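Local atomic coordinates of methylmalonyl-CoA carboxyltransferase 5S subunit (Propionibacterium freudenreichii subsp. shermanii, PDB entry 1RQB), a protein that catalyses the cobalt-dependent transfer of a carboxyl group from the biotin of the 1.3S subunit to pyruvate, forming oxaloacetate within the transcarboxylase complex. Residues A[87-90]-A[91-95]; A[208-211]-A[212-216]. All blocks are in the same frame, centred on the assembly; numbering follows the deposited sequence.

Contact 1 (A[87-90]-A[91-95])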
loop_
_atom_site.group_PDB
_atom_site.type_symbol
_atom_site.label_atom_id
_atom_site.label_comp_id
_atom_site.label_asym_id
_atom_site.label_seq_id
_atom_site.Cartn_x
_atom_site.Cartn_y
_atom_site.Cartn_z
ATOM N N LEU A 87 17.447 -18.674 17.044
ATOM C CA LEU A 87 17.999 -17.479 17.699
ATOM C C LEU A 87 19.528 -17.532 17.659
ATOM O O LEU A 87 20.180 -16.540 17.335
ATOM C CB LEU A 87 17.523 -17.384 19.155
ATOM C CG LEU A 87 18.169 -16.293 20.024
ATOM C CD1 LEU A 87 18.020 -14.922 19.360
ATOM C CD2 LEU A 87 17.515 -16.294 21.394
ATOM N N ARG A 88 20.112 -18.680 17.997
ATOM C CA ARG A 88 21.577 -18.787 17.962
ATOM C C ARG A 88 22.116 -18.524 16.554
ATOM O O ARG A 88 23.136 -17.856 16.383
ATOM C CB ARG A 88 22.040 -20.163 18.457
ATOM C CG ARG A 88 22.002 -20.260 19.975
ATOM C CD ARG A 88 22.554 -21.580 20.491
ATOM N NE ARG A 88 21.644 -22.703 20.306
ATOM C CZ ARG A 88 20.801 -23.123 21.245
ATOM N NH1 ARG A 88 20.761 -22.512 22.419
ATOM N NH2 ARG A 88 20.003 -24.156 21.015
ATOM N N THR A 89 21.424 -19.045 15.551
ATOM C CA THR A 89 21.861 -18.869 14.158
ATOM C C THR A 89 21.795 -17.391 13.771
ATOM O O THR A 89 22.730 -16.862 13.171
ATOM C CB THR A 89 20.994 -19.703 13.195
ATOM O OG1 THR A 89 21.150 -21.090 13.512
ATOM C CG2 THR A 89 21.434 -19.484 11.753
ATOM N N PHE A 90 20.704 -16.719 14.124
ATOM C CA PHE A 90 20.567 -15.292 13.795
ATOM C C PHE A 90 21.670 -14.484 14.481
ATOM O O PHE A 90 22.216 -13.548 13.899
ATOM C CB PHE A 90 19.203 -14.770 14.246
ATOM C CG PHE A 90 18.072 -15.092 13.293
ATOM C CD1 PHE A 90 16.774 -15.258 13.769
ATOM C CD2 PHE A 90 18.295 -15.196 11.926
ATOM C CE1 PHE A 90 15.706 -15.525 12.891
ATOM C CE2 PHE A 90 17.231 -15.462 11.039
ATOM C CZ PHE A 90 15.937 -15.626 11.533
ATOM N N ARG A 91 21.998 -14.846 15.719
ATOM C CA ARG A 91 23.026 -14.115 16.475
ATOM C C ARG A 91 24.377 -14.236 15.767
ATOM O O ARG A 91 25.154 -13.285 15.710
ATOM C CB ARG A 91 23.154 -14.704 17.886
ATOM C CG ARG A 91 24.246 -14.095 18.770
ATOM C CD ARG A 91 23.990 -12.639 19.151
ATOM N NE ARG A 91 24.081 -11.683 18.050
ATOM C CZ ARG A 91 23.682 -10.417 18.152
ATOM N NH1 ARG A 91 23.160 -9.981 19.292
ATOM N NH2 ARG A 91 23.835 -9.578 17.134
ATOM N N LYS A 92 24.639 -15.419 15.231
ATOM C CA LYS A 92 25.907 -15.718 14.550
ATOM C C LYS A 92 25.977 -15.069 13.164
ATOM O O LYS A 92 27.021 -14.549 12.774
ATOM C CB LYS A 92 26.057 -17.238 14.423
ATOM C CG LYS A 92 27.245 -17.691 13.603
ATOM C CD LYS A 92 27.340 -19.217 13.561
ATOM C CE LYS A 92 26.056 -19.866 13.037
ATOM N NZ LYS A 92 25.600 -19.320 11.722
ATOM N N LEU A 93 24.873 -15.073 12.423
ATOM C CA LEU A 93 24.887 -14.522 11.060
ATOM C C LEU A 93 24.733 -12.998 11.041
ATOM O O LEU A 93 24.991 -12.368 10.017
ATOM C CB LEU A 93 23.789 -15.169 10.214
ATOM C CG LEU A 93 23.956 -16.675 10.018
ATOM C CD1 LEU A 93 22.778 -17.223 9.224
ATOM C CD2 LEU A 93 25.269 -16.960 9.303
HETATM N N MSE A 94 24.293 -12.396 12.139
HETATM C CA MSE A 94 24.149 -10.932 12.182
HETATM C C MSE A 94 24.811 -10.418 13.463
HETATM O O MSE A 94 24.162 -9.837 14.332
HETATM C CB MSE A 94 22.659 -10.560 12.156
HETATM C CG MSE A 94 21.937 -11.139 10.951
HETATM SE SE MSE A 94 20.085 -10.550 10.803
HETATM C CE MSE A 94 19.297 -11.581 12.269
ATOM N N PRO A 95 26.134 -10.609 13.582
ATOM C CA PRO A 95 26.892 -10.183 14.764
ATOM C C PRO A 95 26.950 -8.691 15.097
ATOM O O PRO A 95 27.237 -8.317 16.233
ATOM C CB PRO A 95 28.282 -10.757 14.493
ATOM C CG PRO A 95 28.404 -10.576 13.010
ATOM C CD PRO A 95 27.046 -11.058 12.511
#
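Phe90 and Met94, the latter present as selenomethionine, lie side by side one helical turn apart, their side chains pointing the same way. The terminal CE of Met94 does the touching: it rests 3.8 Å from CB of Phe90 and 3.8 Å from Phe90 CD2, so the methyl comes in obliquely on CB and the near ring atoms CG and CD2. A second apolar pair runs along another side of the helix, where CG2 of Thr89 meets CD1 of Leu93 at 3.6 Å. A chi1 of -62° sets OG1 of Thr89 beside the backbone N, where it bonds to Glu85 O one turn earlier, and leaves CG2 on the far side from that N, alongside Leu93.

Beneath these side chains runs the i to i+4 backbone bonding, with Leu93 N to Thr89 O at 2.9 Å and Met94 N to Phe90 O at 3.0 Å. The latter is more bent, 135° at the hydrogen, and Met94 is the residue at which the chain leaves helical geometry. Here the guanidinium of Arg91 folds forward, its chain bent at chi2 and chi3, and NH2 donates to Met94 O over 2.8 Å, the acceptor lying only 14° from the guanidinium plane. Ser97 O takes a further bond from NH2, while NH1 forms a salt bridge with Asp132; together these partners fix the rotation of the group.

Farther out, Leu32 and Cys53 touch both members of the apolar pair, while Cys66 touches Phe90 and Val64 touches Met94, and the Phe90 side chain comes within about 7 Å of that of substrate-binding His36. The arrangement is that of an outer helix of a TIM barrel, apolar towards the strands, with its C-terminal end held by an arginine.

Contact 2 (A[208-211]-A[212-216]); sequences DIIK and AIKDT
The carboxylate of Asp215 lies against the alkyl chain of Lys211, one turn back, and the two side chains cross obliquely. Its OD2 is 3.5 Å from Lys211 CG and its OD1 3.8 Å from Lys211 CE, so both oxygens face methylenes. The ammonium stands farther off, Lys211 NZ to Asp215 OD2 4.8 Å, too long for a salt bridge. Another flat group, the carbonyl of Ala212, is approached from opposite faces of its plane by the N and OG1 of Thr216, the hydroxyl donating over 2.8 Å.

With CG anti to the backbone N (chi1 -170°), the Lys211 chain passes beside Asp215, and its bends at chi2 and chi4 bring NZ to its salt bridge with Glu18. An alanine here takes away the chain beyond CB, which would probably leave Glu18 without this positive mate and the Asp215 carboxylate freer to turn.

Ile209 and Ile213 run side by side, Ile209 CG2 to Ile213 CD1 4.0 Å; Ile213 bears on Ile223 of strand 223-225, whereas Ile209 packs on Tyr177 of helix 174-186. CG of Lys214 packs 3.2 Å from Ile210 O, while its NZ reaches Asp247 in a salt bridge and also donates to the carbonyls of Thr221 and Gln219. Chemically, then, Ile210 and Ile213 pack on strand 223-225 and Ile209 on the neighbouring helix, while the two lysines go to different acids, so that Asp215 probably feels Lys211 as a nearby charge, not as a direct ion-pair partner.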
loop_
_atom_site.group_PDB
_atom_site.type_symbol
_atom_site.label_atom_id
_atom_site.label_comp_id
_atom_site.label_asym_id
_atom_site.label_seq_id
_atom_site.Cartn_x
_atom_site.Cartn_y
_atom_site.Cartn_z
ATOM N N ASP A 208 -0.043 13.943 17.843
ATOM C CA ASP A 208 -0.461 14.408 19.175
ATOM C C ASP A 208 0.078 13.535 20.312
ATOM O O ASP A 208 0.541 14.048 21.330
ATOM C CB ASP A 208 -1.989 14.463 19.279
ATOM C CG ASP A 208 -2.605 15.520 18.377
ATOM O OD1 ASP A 208 -1.859 16.313 17.775
ATOM O OD2 ASP A 208 -3.853 15.561 18.281
ATOM N N ILE A 209 0.024 12.219 20.164
ATOM C CA ILE A 209 0.497 11.333 21.238
ATOM C C ILE A 209 2.021 11.395 21.365
ATOM O O ILE A 209 2.552 11.529 22.467
ATOM C CB ILE A 209 0.029 9.863 20.996
ATOM C CG1 ILE A 209 -1.490 9.772 21.173
ATOM C CG2 ILE A 209 0.704 8.913 21.989
ATOM C CD1 ILE A 209 -2.108 8.485 20.607
ATOM N N ILE A 210 2.730 11.287 20.249
ATOM C CA ILE A 210 4.200 11.322 20.294
ATOM C C ILE A 210 4.666 12.663 20.864
ATOM O O ILE A 210 5.577 12.723 21.690
ATOM C CB ILE A 210 4.825 11.152 18.888
ATOM C CG1 ILE A 210 4.494 9.769 18.318
ATOM C CG2 ILE A 210 6.339 11.338 18.963
ATOM C CD1 ILE A 210 5.035 8.643 19.125
ATOM N N LYS A 211 4.027 13.736 20.430
ATOM C CA LYS A 211 4.391 15.079 20.906
ATOM C C LYS A 211 4.101 15.205 22.405
ATOM O O LYS A 211 4.907 15.752 23.156
ATOM C CB LYS A 211 3.594 16.122 20.116
ATOM C CG LYS A 211 4.041 17.561 20.336
ATOM C CD LYS A 211 5.497 17.721 19.889
ATOM C CE LYS A 211 5.965 19.168 19.988
ATOM N NZ LYS A 211 5.250 20.027 19.004
ATOM N N ALA A 212 2.961 14.693 22.862
ATOM C CA ALA A 212 2.599 14.817 24.282
ATOM C C ALA A 212 3.565 14.029 25.169
ATOM O O ALA A 212 3.906 14.469 26.265
ATOM C CB ALA A 212 1.156 14.359 24.515
ATOM N N ILE A 213 4.000 12.862 24.710
ATOM C CA ILE A 213 4.935 12.052 25.506
ATOM C C ILE A 213 6.283 12.769 25.595
ATOM O O ILE A 213 6.863 12.889 26.674
ATOM C CB ILE A 213 5.117 10.638 24.889
ATOM C CG1 ILE A 213 3.806 9.850 25.030
ATOM C CG2 ILE A 213 6.238 9.880 25.621
ATOM C CD1 ILE A 213 3.820 8.436 24.395
ATOM N N LYS A 214 6.760 13.261 24.453
ATOM C CA LYS A 214 8.041 13.982 24.384
ATOM C C LYS A 214 7.990 15.250 25.240
ATOM O O LYS A 214 8.951 15.560 25.941
ATOM C CB LYS A 214 8.365 14.379 22.935
ATOM C CG LYS A 214 8.763 13.228 21.975
ATOM C CD LYS A 214 10.157 12.735 22.273
ATOM C CE LYS A 214 10.580 11.635 21.310
ATOM N NZ LYS A 214 12.052 11.429 21.325
ATOM N N ASP A 215 6.883 15.994 25.164
ATOM C CA ASP A 215 6.746 17.248 25.922
ATOM C C ASP A 215 6.682 16.971 27.426
ATOM O O ASP A 215 7.178 17.757 28.230
ATOM C CB ASP A 215 5.466 18.008 25.548
ATOM C CG ASP A 215 5.542 18.694 24.185
ATOM O OD1 ASP A 215 6.658 19.018 23.727
ATOM O OD2 ASP A 215 4.469 18.931 23.580
ATOM N N THR A 216 6.070 15.854 27.800
ATOM C CA THR A 216 5.886 15.516 29.219
ATOM C C THR A 216 7.128 14.871 29.837
ATOM O O THR A 216 7.489 15.189 30.969
ATOM C CB THR A 216 4.704 14.551 29.404
ATOM O OG1 THR A 216 3.513 15.173 28.917
ATOM C CG2 THR A 216 4.521 14.194 30.871
#

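In the fold
From the N terminus, strand 15-19 comes first and supplies Glu18, which later meets contact 2. Contact 1 follows at the end of helix 83-93, on the crossover between the neighbouring parallel strands 63-68 and 99-103. Contact 2 lies in helix 203-217, which likewise joins parallel strands 191-193 and 223-225. Each closes just a helical turn; they stand in series, neither nesting nor crossing. The centres of contact 1 and contact 2 are about 36 Å apart, and the nearest atoms of the two contacts about 24 Å. Contact 1 ties its helix to helices 31-39 and 53-58, contact 2 to helix 174-186 and strand 223-225, at separate places around the same barrel.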